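PDB 3WIW: glycosyl hydrolase family 88 from Pedobacter heparinus, which hydrolyses the unsaturated glucuronyl-containing saccharides derived from heparin, splitting off the unsaturated uronic acid. Local coordinates for residues R57-D62 with Q353-K358; D72-F77 with L374-Y379; K288-D293 with A306-V311; Y50-N55 with K99-A104. All coordinates share one frame; numbering follows the deposited sequence.

In the fold
The four contacts sit on an alpha6/alpha6 barrel and differ in chemistry with depth. Contact 2, its centre about 8 Å from the centre of the chain, is the most central: an aromatic cluster and buried hydrogen bonds through Thr-74 beside the predicted nucleophile. Contact 3, its centre about 12 Å from that point, is buried and apolar, a loop on alanines of helix 306-322. Contact 1, buried though centred about 17 Å out, joins contact 2 through the Arg-57 to Asp-72 salt bridge and Asp-378. Contact 4, outermost and partly buried, adds bridging waters; it ends at Asn-55, where strand 55-59 of contact 1 begins, and bonds to contacts 1 and 2 through Tyr-50 and Asn-55.

Contact 1: R57-D62 with Q353-K358; sequences RSVNPD and QFFILK
Gln-353 meets Val-59 where the loop after helix 327-340 of the alpha6/alpha6 barrel closes on the two-stranded hairpin 55-59/65-68, next to the classic beta bulge that Arg-57 and Ser-58 form facing Arg-66. The aliphatic part of the glutamine does the touching, with CG of Gln-353 lying 3.9 Å from CG2 of Val-59. A bend at chi2 (-76°) then swings the amide toward the hairpin loop, where NE2 binds the carbonyl of Gly-63.

Phe-355 carries most of the contact. Its CG stands anti to the carbonyl carbon (chi1 -69°), which sends the ring toward the strand with CZ leading. CZ of Phe-355 comes within 3.5 Å of both Arg-57 C and Ser-58 N, so the ring presses on the peptide linking the two bulge residues, while Arg-57 N lies in the ring plane at its edge. Farther along the strand, CG2 of Val-59 meets CE2 of Phe-355 at 3.7 Å, the two side chains running past each other in opposite directions. The side chains of Arg-57 and Ser-58 leave from the other side of the strand and share OE2 of Glu-369.

Beyond the ring, the loop is fastened to helix 375-392 by a single carboxylate: Ile-356 N bonds to OD2 of Asp-378, and Leu-357 N to its OD1.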
# COMPACT_ATOMS: atom_id res chain seq x y z
N ARG A 57 3.80 5.95 -13.19
CA ARG A 57 3.95 4.70 -12.45
C ARG A 57 5.39 4.39 -12.04
O ARG A 57 5.66 4.14 -10.88
CB ARG A 57 3.38 3.53 -13.25
CG ARG A 57 3.62 2.17 -12.59
CD ARG A 57 2.88 1.04 -13.31
NE ARG A 57 3.44 -0.26 -12.95
CZ ARG A 57 2.82 -1.43 -13.01
NH1 ARG A 57 1.52 -1.49 -13.35
NH2 ARG A 57 3.49 -2.54 -12.70
N SER A 58 6.31 4.36 -13.00
CA SER A 58 7.68 3.98 -12.72
C SER A 58 8.57 4.54 -13.83
O SER A 58 8.08 5.16 -14.78
CB SER A 58 7.84 2.46 -12.60
OG SER A 58 7.44 1.80 -13.79
N VAL A 59 9.88 4.32 -13.71
CA VAL A 59 10.81 4.79 -14.72
C VAL A 59 11.43 3.58 -15.41
O VAL A 59 11.99 2.70 -14.77
CB VAL A 59 11.88 5.69 -14.09
CG1 VAL A 59 12.93 6.12 -15.14
CG2 VAL A 59 11.23 6.93 -13.47
N ASN A 60 11.28 3.52 -16.73
CA ASN A 60 11.82 2.44 -17.55
C ASN A 60 13.34 2.45 -17.58
O ASN A 60 13.94 3.50 -17.33
CB ASN A 60 11.29 2.59 -18.97
CG ASN A 60 9.79 2.41 -19.05
OD1 ASN A 60 9.23 1.52 -18.39
ND2 ASN A 60 9.13 3.26 -19.82
N PRO A 61 13.97 1.30 -17.90
CA PRO A 61 15.43 1.24 -18.03
C PRO A 61 16.01 2.32 -18.94
O PRO A 61 17.11 2.79 -18.67
CB PRO A 61 15.66 -0.16 -18.63
CG PRO A 61 14.52 -0.97 -18.08
CD PRO A 61 13.34 -0.03 -18.02
N ASP A 62 15.27 2.73 -19.97
CA ASP A 62 15.76 3.78 -20.87
C ASP A 62 15.53 5.21 -20.37
O ASP A 62 15.85 6.17 -21.06
CB ASP A 62 15.22 3.61 -22.31
CG ASP A 62 13.71 3.89 -22.43
OD1 ASP A 62 13.03 4.25 -21.44
OD2 ASP A 62 13.19 3.75 -23.57
N GLN A 353 12.29 11.98 -12.61
CA GLN A 353 11.01 12.10 -13.28
C GLN A 353 9.88 12.55 -12.34
O GLN A 353 8.70 12.24 -12.54
CB GLN A 353 10.66 10.82 -14.05
CG GLN A 353 11.69 10.47 -15.15
CD GLN A 353 11.55 11.36 -16.41
OE1 GLN A 353 11.12 12.50 -16.33
NE2 GLN A 353 11.87 10.79 -17.57
N PHE A 354 10.27 13.33 -11.33
CA PHE A 354 9.38 13.91 -10.32
C PHE A 354 8.78 12.92 -9.33
O PHE A 354 7.91 13.29 -8.53
CB PHE A 354 8.28 14.78 -10.96
CG PHE A 354 8.80 15.79 -11.95
CD1 PHE A 354 9.85 16.64 -11.62
CD2 PHE A 354 8.24 15.88 -13.22
CE1 PHE A 354 10.32 17.56 -12.54
CE2 PHE A 354 8.71 16.80 -14.15
CZ PHE A 354 9.75 17.64 -13.80
N PHE A 355 9.24 11.67 -9.36
CA PHE A 355 8.92 10.76 -8.27
C PHE A 355 9.68 11.16 -7.01
O PHE A 355 10.76 11.74 -7.09
CB PHE A 355 9.28 9.33 -8.62
CG PHE A 355 8.41 8.73 -9.69
CD1 PHE A 355 7.18 8.17 -9.37
CD2 PHE A 355 8.82 8.71 -11.02
CE1 PHE A 355 6.37 7.59 -10.36
CE2 PHE A 355 8.03 8.13 -12.00
CZ PHE A 355 6.80 7.57 -11.68
N ILE A 356 9.14 10.81 -5.86
CA ILE A 356 9.70 11.25 -4.59
C ILE A 356 10.84 10.32 -4.11
O ILE A 356 11.90 10.79 -3.76
CB ILE A 356 8.59 11.35 -3.53
CG1 ILE A 356 7.56 12.42 -3.95
CG2 ILE A 356 9.17 11.67 -2.17
CD1 ILE A 356 6.27 12.44 -3.16
N LEU A 357 10.61 9.01 -4.10
CA LEU A 357 11.61 8.03 -3.67
C LEU A 357 12.23 7.27 -4.84
O LEU A 357 11.67 7.21 -5.94
CB LEU A 357 10.99 7.01 -2.74
CG LEU A 357 10.49 7.50 -1.38
CD1 LEU A 357 9.99 6.31 -0.56
CD2 LEU A 357 11.57 8.25 -0.64
N LYS A 358 13.40 6.70 -4.57
CA LYS A 358 14.10 5.81 -5.50
C LYS A 358 14.11 4.37 -4.97
O LYS A 358 13.71 4.11 -3.83
CB LYS A 358 15.53 6.30 -5.66
CG LYS A 358 15.61 7.69 -6.28
CD LYS A 358 17.05 8.24 -6.28
CE LYS A 358 17.53 8.67 -4.89
NZ LYS A 358 19.00 8.98 -4.89

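Contact 2: D72-F77 with L374-Y379; sequences DWTTGF and LNYADY
Thr-74 and Asn-375 form the polar half of this contact, and Trp-73, Phe-77, Tyr-376 and Tyr-379 the aromatic half. CG of Asn-375 lies between its backbone N and carbonyl carbon, and ND2 gives a nearly straight bond (168°) to OG1 of Thr-74 at 3.1 Å, with the hydroxyl oxygen close to the amide plane of Asn-375. ND2 also bonds to the carbonyl of Pro-56. The same threonine hydroxyl donates to OD1 of Asp-72 at 2.7 Å, arriving from above the carboxylate plane. That oxygen also takes the backbone N of Thr-74 through its anti lone pair, at 2.8 Å, closing an Asx turn. Gripped by both bonds, Thr-74 OG1 has its rotation fixed; OD1 of Asn-375, by contrast, is buried with no partner in the model.

The backbone sets CB of Tyr-376 over the face of Phe-77, 3.4 Å from the ring centroid; from there chi1 of 49° directs the phenol ring toward Trp-73, whose CZ2 lies 3.5 Å from CE2 of Tyr-376. The methyl CG2 of Thr-74 reaches the tyrosine ring at its edge. Along its CD1 side Phe-77 turns an edge to the face of Tyr-379, planes 62° apart, and CD1 of Phe-77 is 3.8 Å from CG of Tyr-379.

Leu-374 is the N-cap of helix 375-392, whose first turns are thus joined to the loop between strand 65-68 and helix 77-89. Trp-73 packs on Asp-116, the predicted nucleophile, and on Phe-119 of helix 117-132, while Tyr-376 touches Ser-307 of helix 306-322.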
# COMPACT_ATOMS: atom_id res chain seq x y z
N ASP A 72 -4.96 0.17 -14.99
CA ASP A 72 -3.72 -0.26 -14.32
C ASP A 72 -3.91 -0.26 -12.80
O ASP A 72 -4.40 0.72 -12.23
CB ASP A 72 -2.60 0.71 -14.74
CG ASP A 72 -1.24 0.36 -14.18
OD1 ASP A 72 -1.04 0.47 -12.97
OD2 ASP A 72 -0.33 0.08 -14.99
N TRP A 73 -3.48 -1.32 -12.13
CA TRP A 73 -3.74 -1.44 -10.69
C TRP A 73 -3.10 -0.34 -9.84
O TRP A 73 -3.53 -0.11 -8.69
CB TRP A 73 -3.29 -2.80 -10.17
CG TRP A 73 -1.80 -2.95 -9.91
CD1 TRP A 73 -0.85 -3.35 -10.80
CD2 TRP A 73 -1.13 -2.76 -8.65
NE1 TRP A 73 0.39 -3.43 -10.16
CE2 TRP A 73 0.23 -3.07 -8.85
CE3 TRP A 73 -1.56 -2.36 -7.38
CZ2 TRP A 73 1.19 -2.98 -7.82
CZ3 TRP A 73 -0.62 -2.28 -6.35
CH2 TRP A 73 0.74 -2.58 -6.58
N THR A 74 -2.09 0.35 -10.38
CA THR A 74 -1.41 1.38 -9.64
C THR A 74 -1.96 2.76 -9.94
O THR A 74 -1.45 3.74 -9.41
CB THR A 74 0.12 1.44 -9.95
OG1 THR A 74 0.32 2.03 -11.24
CG2 THR A 74 0.77 0.05 -9.89
N THR A 75 -3.02 2.87 -10.76
CA THR A 75 -3.39 4.17 -11.29
C THR A 75 -3.89 5.16 -10.22
O THR A 75 -3.80 6.38 -10.39
CB THR A 75 -4.40 3.99 -12.44
OG1 THR A 75 -4.46 5.19 -13.21
CG2 THR A 75 -5.80 3.65 -11.91
N GLY A 76 -4.45 4.64 -9.13
CA GLY A 76 -4.97 5.49 -8.07
C GLY A 76 -3.92 6.09 -7.16
O GLY A 76 -4.25 7.03 -6.42
N PHE A 77 -2.68 5.58 -7.17
CA PHE A 77 -1.70 6.04 -6.20
C PHE A 77 -1.28 7.50 -6.38
O PHE A 77 -1.20 8.23 -5.40
CB PHE A 77 -0.46 5.14 -6.18
CG PHE A 77 -0.74 3.78 -5.62
CD1 PHE A 77 -1.09 3.62 -4.27
CD2 PHE A 77 -0.65 2.65 -6.43
CE1 PHE A 77 -1.32 2.36 -3.72
CE2 PHE A 77 -0.89 1.38 -5.89
CZ PHE A 77 -1.25 1.23 -4.54
N LEU A 374 8.52 3.96 -7.78
CA LEU A 374 7.19 3.43 -8.03
C LEU A 374 6.19 4.32 -7.33
O LEU A 374 6.40 4.76 -6.19
CB LEU A 374 7.10 1.99 -7.53
CG LEU A 374 7.41 0.94 -8.64
CD1 LEU A 374 7.79 -0.40 -8.03
CD2 LEU A 374 6.14 0.82 -9.52
N ASN A 375 5.08 4.59 -8.01
CA ASN A 375 4.09 5.49 -7.47
C ASN A 375 3.56 5.09 -6.08
O ASN A 375 3.36 5.96 -5.22
CB ASN A 375 2.97 5.76 -8.48
CG ASN A 375 2.25 4.49 -8.98
OD1 ASN A 375 2.38 3.39 -8.41
ND2 ASN A 375 1.47 4.65 -10.05
N TYR A 376 3.43 3.80 -5.81
CA TYR A 376 2.94 3.40 -4.49
C TYR A 376 3.97 3.54 -3.39
O TYR A 376 3.60 3.74 -2.23
CB TYR A 376 2.31 2.01 -4.48
CG TYR A 376 3.12 0.90 -5.12
CD1 TYR A 376 4.06 0.16 -4.39
CD2 TYR A 376 2.91 0.56 -6.46
CE1 TYR A 376 4.77 -0.88 -4.98
CE2 TYR A 376 3.61 -0.50 -7.07
CZ TYR A 376 4.54 -1.21 -6.31
OH TYR A 376 5.23 -2.27 -6.85
N ALA A 377 5.27 3.48 -3.72
CA ALA A 377 6.29 3.80 -2.71
C ALA A 377 6.09 5.23 -2.24
O ALA A 377 6.11 5.51 -1.04
CB ALA A 377 7.67 3.61 -3.24
N ASP A 378 5.83 6.14 -3.17
CA ASP A 378 5.65 7.54 -2.81
C ASP A 378 4.38 7.73 -1.96
O ASP A 378 4.41 8.51 -0.99
CB ASP A 378 5.56 8.44 -4.04
CG ASP A 378 6.84 8.51 -4.85
OD1 ASP A 378 7.88 7.97 -4.43
OD2 ASP A 378 6.83 9.18 -5.91
N TYR A 379 3.30 7.04 -2.31
CA TYR A 379 2.04 7.16 -1.61
C TYR A 379 2.21 6.74 -0.16
O TYR A 379 1.87 7.50 0.77
CB TYR A 379 1.03 6.28 -2.32
CG TYR A 379 -0.31 6.23 -1.63
CD1 TYR A 379 -1.30 7.20 -1.86
CD2 TYR A 379 -0.61 5.18 -0.73
CE1 TYR A 379 -2.55 7.12 -1.24
CE2 TYR A 379 -1.86 5.11 -0.09
CZ TYR A 379 -2.81 6.08 -0.36
OH TYR A 379 -4.05 6.04 0.22

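Contact 3: K288-D293 with A306-V311; sequences KIPLWD and ASAAAV
Ile-289 and Pro-290 lie across the first turn of helix 306-322, and every side-chain contact between the segments is apolar. CB of Ala-309 is the common point: CD1 of Ile-289 and CD of Pro-290 each approach it at 3.7 Å. In Ile-289, chi1 puts CG2 anti to the backbone N, and a bend at chi2 (-55°) turns CD1 to Ala-309. CG2 of Ile-289 rests 4.0 Å from CA of Ala-306, whose own methyl points away. On the other flank, CG of Pro-290 approaches CB of Ala-308 more loosely, at 4.4 Å. Small alanine side chains let the extended loop come close, with the CA atoms of Ile-289 and Ala-309 5.2 Å apart.

Polar bonds flank the packing: Ala-310 N to Ala-306 O at 2.9 Å, a backbone bond of Pro-290 with Asp-305, and Ile-289 N to OD1 of Asp-287.

Ile-289 also packs on Thr-339 and Leu-340 of helix 327-340. Ser-307, which follows Ala-306, bonds through OG to NH1 of Arg-246, a predicted substrate-binding residue; the contact thus joins a long interhelical loop to a barrel helix beside the predicted active site, in keeping with the alpha6/alpha6 fold of this glycosidase family.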
# COMPACT_ATOMS: atom_id res chain seq x y z
N LYS A 288 17.44 -0.76 7.56
CA LYS A 288 16.01 -1.08 7.68
C LYS A 288 15.21 -0.96 6.38
O LYS A 288 13.98 -0.96 6.43
CB LYS A 288 15.36 -0.30 8.83
CG LYS A 288 16.02 -0.66 10.16
CD LYS A 288 15.47 0.12 11.32
CE LYS A 288 16.07 -0.38 12.61
NZ LYS A 288 17.53 -0.12 12.59
N ILE A 289 15.88 -0.92 5.23
CA ILE A 289 15.18 -1.02 3.96
C ILE A 289 15.28 -2.47 3.49
O ILE A 289 16.38 -2.94 3.21
CB ILE A 289 15.76 -0.08 2.90
CG1 ILE A 289 15.97 1.33 3.46
CG2 ILE A 289 14.85 -0.10 1.65
CD1 ILE A 289 14.70 1.95 4.09
N PRO A 290 14.16 -3.19 3.48
CA PRO A 290 14.30 -4.64 3.24
C PRO A 290 14.91 -5.03 1.90
O PRO A 290 14.77 -4.31 0.91
CB PRO A 290 12.84 -5.15 3.29
CG PRO A 290 12.13 -4.14 4.15
CD PRO A 290 12.77 -2.82 3.79
N LEU A 291 15.59 -6.17 1.88
CA LEU A 291 15.87 -6.84 0.61
C LEU A 291 14.54 -7.14 -0.09
O LEU A 291 13.51 -7.29 0.56
CB LEU A 291 16.58 -8.15 0.90
CG LEU A 291 17.78 -8.06 1.84
CD1 LEU A 291 18.39 -9.47 2.04
CD2 LEU A 291 18.81 -7.03 1.36
N TRP A 292 14.55 -7.28 -1.41
CA TRP A 292 13.28 -7.45 -2.09
C TRP A 292 12.56 -8.74 -1.65
O TRP A 292 11.33 -8.83 -1.68
CB TRP A 292 13.49 -7.41 -3.61
CG TRP A 292 14.20 -8.63 -4.11
CD1 TRP A 292 15.56 -8.85 -4.11
CD2 TRP A 292 13.61 -9.81 -4.65
NE1 TRP A 292 15.83 -10.12 -4.59
CE2 TRP A 292 14.64 -10.72 -4.93
CE3 TRP A 292 12.28 -10.19 -4.90
CZ2 TRP A 292 14.39 -11.99 -5.49
CZ3 TRP A 292 12.03 -11.45 -5.45
CH2 TRP A 292 13.08 -12.33 -5.73
N ASP A 293 13.32 -9.75 -1.23
CA ASP A 293 12.79 -10.96 -0.62
C ASP A 293 13.72 -11.28 0.54
O ASP A 293 14.96 -11.27 0.38
CB ASP A 293 12.72 -12.10 -1.64
CG ASP A 293 12.00 -13.35 -1.10
OD1 ASP A 293 12.49 -13.96 -0.12
OD2 ASP A 293 10.95 -13.73 -1.67
N ALA A 306 12.36 -0.16 -1.55
CA ALA A 306 11.89 0.99 -0.78
C ALA A 306 10.38 0.93 -0.55
O ALA A 306 9.92 1.36 0.51
CB ALA A 306 12.26 2.30 -1.45
N SER A 307 9.59 0.42 -1.50
CA SER A 307 8.14 0.39 -1.34
C SER A 307 7.76 -0.44 -0.12
O SER A 307 6.89 -0.05 0.67
CB SER A 307 7.45 -0.11 -2.62
OG SER A 307 7.65 -1.49 -2.83
N ALA A 308 8.42 -1.59 0.06
CA ALA A 308 8.17 -2.42 1.25
C ALA A 308 8.50 -1.64 2.52
O ALA A 308 7.77 -1.72 3.52
CB ALA A 308 8.96 -3.72 1.18
N ALA A 309 9.65 -0.94 2.52
CA ALA A 309 10.04 -0.12 3.68
C ALA A 309 8.97 0.91 4.00
O ALA A 309 8.65 1.11 5.17
CB ALA A 309 11.36 0.57 3.45
N ALA A 310 8.44 1.60 2.98
CA ALA A 310 7.47 2.66 3.22
C ALA A 310 6.17 2.09 3.81
O ALA A 310 5.59 2.70 4.73
CB ALA A 310 7.19 3.41 1.93
N VAL A 311 5.70 0.96 3.29
CA VAL A 311 4.50 0.31 3.79
C VAL A 311 4.71 -0.12 5.24
O VAL A 311 3.85 0.10 6.09
CB VAL A 311 4.09 -0.87 2.88
CG1 VAL A 311 2.94 -1.68 3.49
CG2 VAL A 311 3.71 -0.36 1.48

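Contact 4: Y50-N55 with K99-A104; sequences YTPGMN and KRFTLA
Pro-52 lies over the ring of Phe-101, at the second position of a type II beta turn (Thr-51 to Met-54) packed against the end of helix 92-103. CG of Pro-52 stands 3.8 Å from the centroid of the Phe-101 ring and only 5° off its normal, a CH-pi contact over the centre of the face. The same CG is also covered by the guanidinium of Arg-100, with NH2 of Arg-100 3.5 Å away; the directions from CG to the ring centre and to CZ of Arg-100 are roughly perpendicular, so the proline fits into a corner between them. Bends at chi2 and chi3 bring the arginine back over the turn. A third surface is added by Ala-104, whose CB is 3.6 Å from CB of Pro-52.

The rim of the phenylalanine is met by oxygens. Tyr-50 O lies near the ring plane, 3.4 Å from CZ of Phe-101, and Asn-55 OD1 approaches CD2 of Phe-101 at the same distance, with the amide and ring planes 47° apart. ND2 of the same amide bonds to OG1 of Thr-75. Phe-78 of helix 77-89 pairs edge-to-face with the ring.

Two waters complete the joint. One sits in the guanidinium plane, accepting from Arg-100 NH1 and donating to Tyr-50 O; Arg-100 NH1 also pairs with Glu-97. The other accepts from Gly-53 N at 2.8 Å and donates to Asn-55 OD1 at 2.8 Å and to Phe-101 O at 2.7 Å, bridging the turn to the backbone of the helix.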
# COMPACT_ATOMS: atom_id res chain seq x y z
N TYR A 50 2.42 15.44 -16.10
CA TYR A 50 1.59 14.31 -16.50
C TYR A 50 0.15 14.73 -16.76
O TYR A 50 -0.29 15.83 -16.38
CB TYR A 50 1.69 13.17 -15.44
CG TYR A 50 3.14 12.80 -15.21
CD1 TYR A 50 3.88 12.23 -16.24
CD2 TYR A 50 3.78 13.07 -14.01
CE1 TYR A 50 5.22 11.94 -16.08
CE2 TYR A 50 5.15 12.78 -13.83
CZ TYR A 50 5.85 12.21 -14.88
OH TYR A 50 7.19 11.94 -14.75
N THR A 51 -0.58 13.86 -17.45
CA THR A 51 -1.96 14.12 -17.85
C THR A 51 -2.92 13.26 -17.03
O THR A 51 -2.73 12.04 -16.92
CB THR A 51 -2.13 13.77 -19.33
OG1 THR A 51 -1.18 14.50 -20.11
CG2 THR A 51 -3.53 14.13 -19.79
N PRO A 52 -3.97 13.89 -16.46
CA PRO A 52 -4.96 13.09 -15.71
C PRO A 52 -5.48 11.93 -16.55
O PRO A 52 -5.76 12.08 -17.75
CB PRO A 52 -6.06 14.11 -15.39
CG PRO A 52 -5.29 15.42 -15.30
CD PRO A 52 -4.24 15.34 -16.39
N GLY A 53 -5.54 10.75 -15.92
CA GLY A 53 -5.95 9.54 -16.61
C GLY A 53 -4.79 8.71 -17.16
O GLY A 53 -5.00 7.60 -17.65
N MET A 54 -3.58 9.27 -17.10
CA MET A 54 -2.37 8.57 -17.52
C MET A 54 -1.31 8.84 -16.45
O MET A 54 -0.39 9.63 -16.63
CB MET A 54 -1.91 9.06 -18.90
CG MET A 54 -2.83 8.63 -20.03
SD MET A 54 -2.87 6.84 -20.25
CE MET A 54 -1.43 6.55 -21.26
N ASN A 55 -1.47 8.18 -15.31
CA ASN A 55 -0.69 8.52 -14.14
C ASN A 55 0.73 8.00 -14.17
O ASN A 55 0.99 6.93 -14.71
CB ASN A 55 -1.43 8.02 -12.90
CG ASN A 55 -2.75 8.70 -12.74
OD1 ASN A 55 -2.79 9.92 -12.51
ND2 ASN A 55 -3.84 7.98 -12.93
N LYS A 99 -7.78 16.87 -7.24
CA LYS A 99 -9.14 16.77 -7.79
C LYS A 99 -9.08 16.37 -9.28
O LYS A 99 -9.76 15.43 -9.70
CB LYS A 99 -9.86 18.10 -7.61
CG LYS A 99 -11.23 18.14 -8.24
CD LYS A 99 -11.93 19.46 -7.97
CE LYS A 99 -13.31 19.42 -8.56
NZ LYS A 99 -14.05 20.70 -8.40
N ARG A 100 -8.27 17.08 -10.07
CA ARG A 100 -8.15 16.81 -11.51
C ARG A 100 -7.72 15.36 -11.78
O ARG A 100 -8.31 14.65 -12.61
CB ARG A 100 -7.06 17.71 -12.13
CG ARG A 100 -7.46 19.09 -12.55
CD ARG A 100 -6.61 19.50 -13.77
NE ARG A 100 -5.16 19.38 -13.57
CZ ARG A 100 -4.30 19.08 -14.53
NH1 ARG A 100 -3.00 19.00 -14.26
NH2 ARG A 100 -4.71 18.85 -15.77
N PHE A 101 -6.67 14.92 -11.08
CA PHE A 101 -6.15 13.56 -11.30
C PHE A 101 -7.08 12.48 -10.73
O PHE A 101 -7.08 11.35 -11.21
CB PHE A 101 -4.71 13.46 -10.77
CG PHE A 101 -3.68 14.08 -11.70
CD1 PHE A 101 -3.39 15.44 -11.63
CD2 PHE A 101 -3.04 13.31 -12.65
CE1 PHE A 101 -2.46 16.01 -12.51
CE2 PHE A 101 -2.09 13.87 -13.52
CZ PHE A 101 -1.81 15.22 -13.44
N THR A 102 -7.86 12.81 -9.71
CA THR A 102 -8.85 11.88 -9.18
C THR A 102 -10.02 11.67 -10.14
O THR A 102 -10.37 10.54 -10.48
CB THR A 102 -9.36 12.33 -7.78
OG1 THR A 102 -8.26 12.31 -6.87
CG2 THR A 102 -10.42 11.39 -7.25
N LEU A 103 -10.60 12.77 -10.62
CA LEU A 103 -11.84 12.68 -11.39
C LEU A 103 -11.63 12.01 -12.74
O LEU A 103 -12.58 11.52 -13.35
CB LEU A 103 -12.53 14.04 -11.57
CG LEU A 103 -13.06 14.65 -10.27
CD1 LEU A 103 -13.54 16.10 -10.50
CD2 LEU A 103 -14.20 13.80 -9.67
N ALA A 104 -10.38 11.98 -13.21
CA ALA A 104 -10.05 11.28 -14.45
C ALA A 104 -10.18 9.76 -14.31
O ALA A 104 -10.09 9.05 -15.31
CB ALA A 104 -8.64 11.64 -14.92
O HOH W 1 -1.48 18.15 -16.63
O HOH W 2 -5.41 10.50 -13.17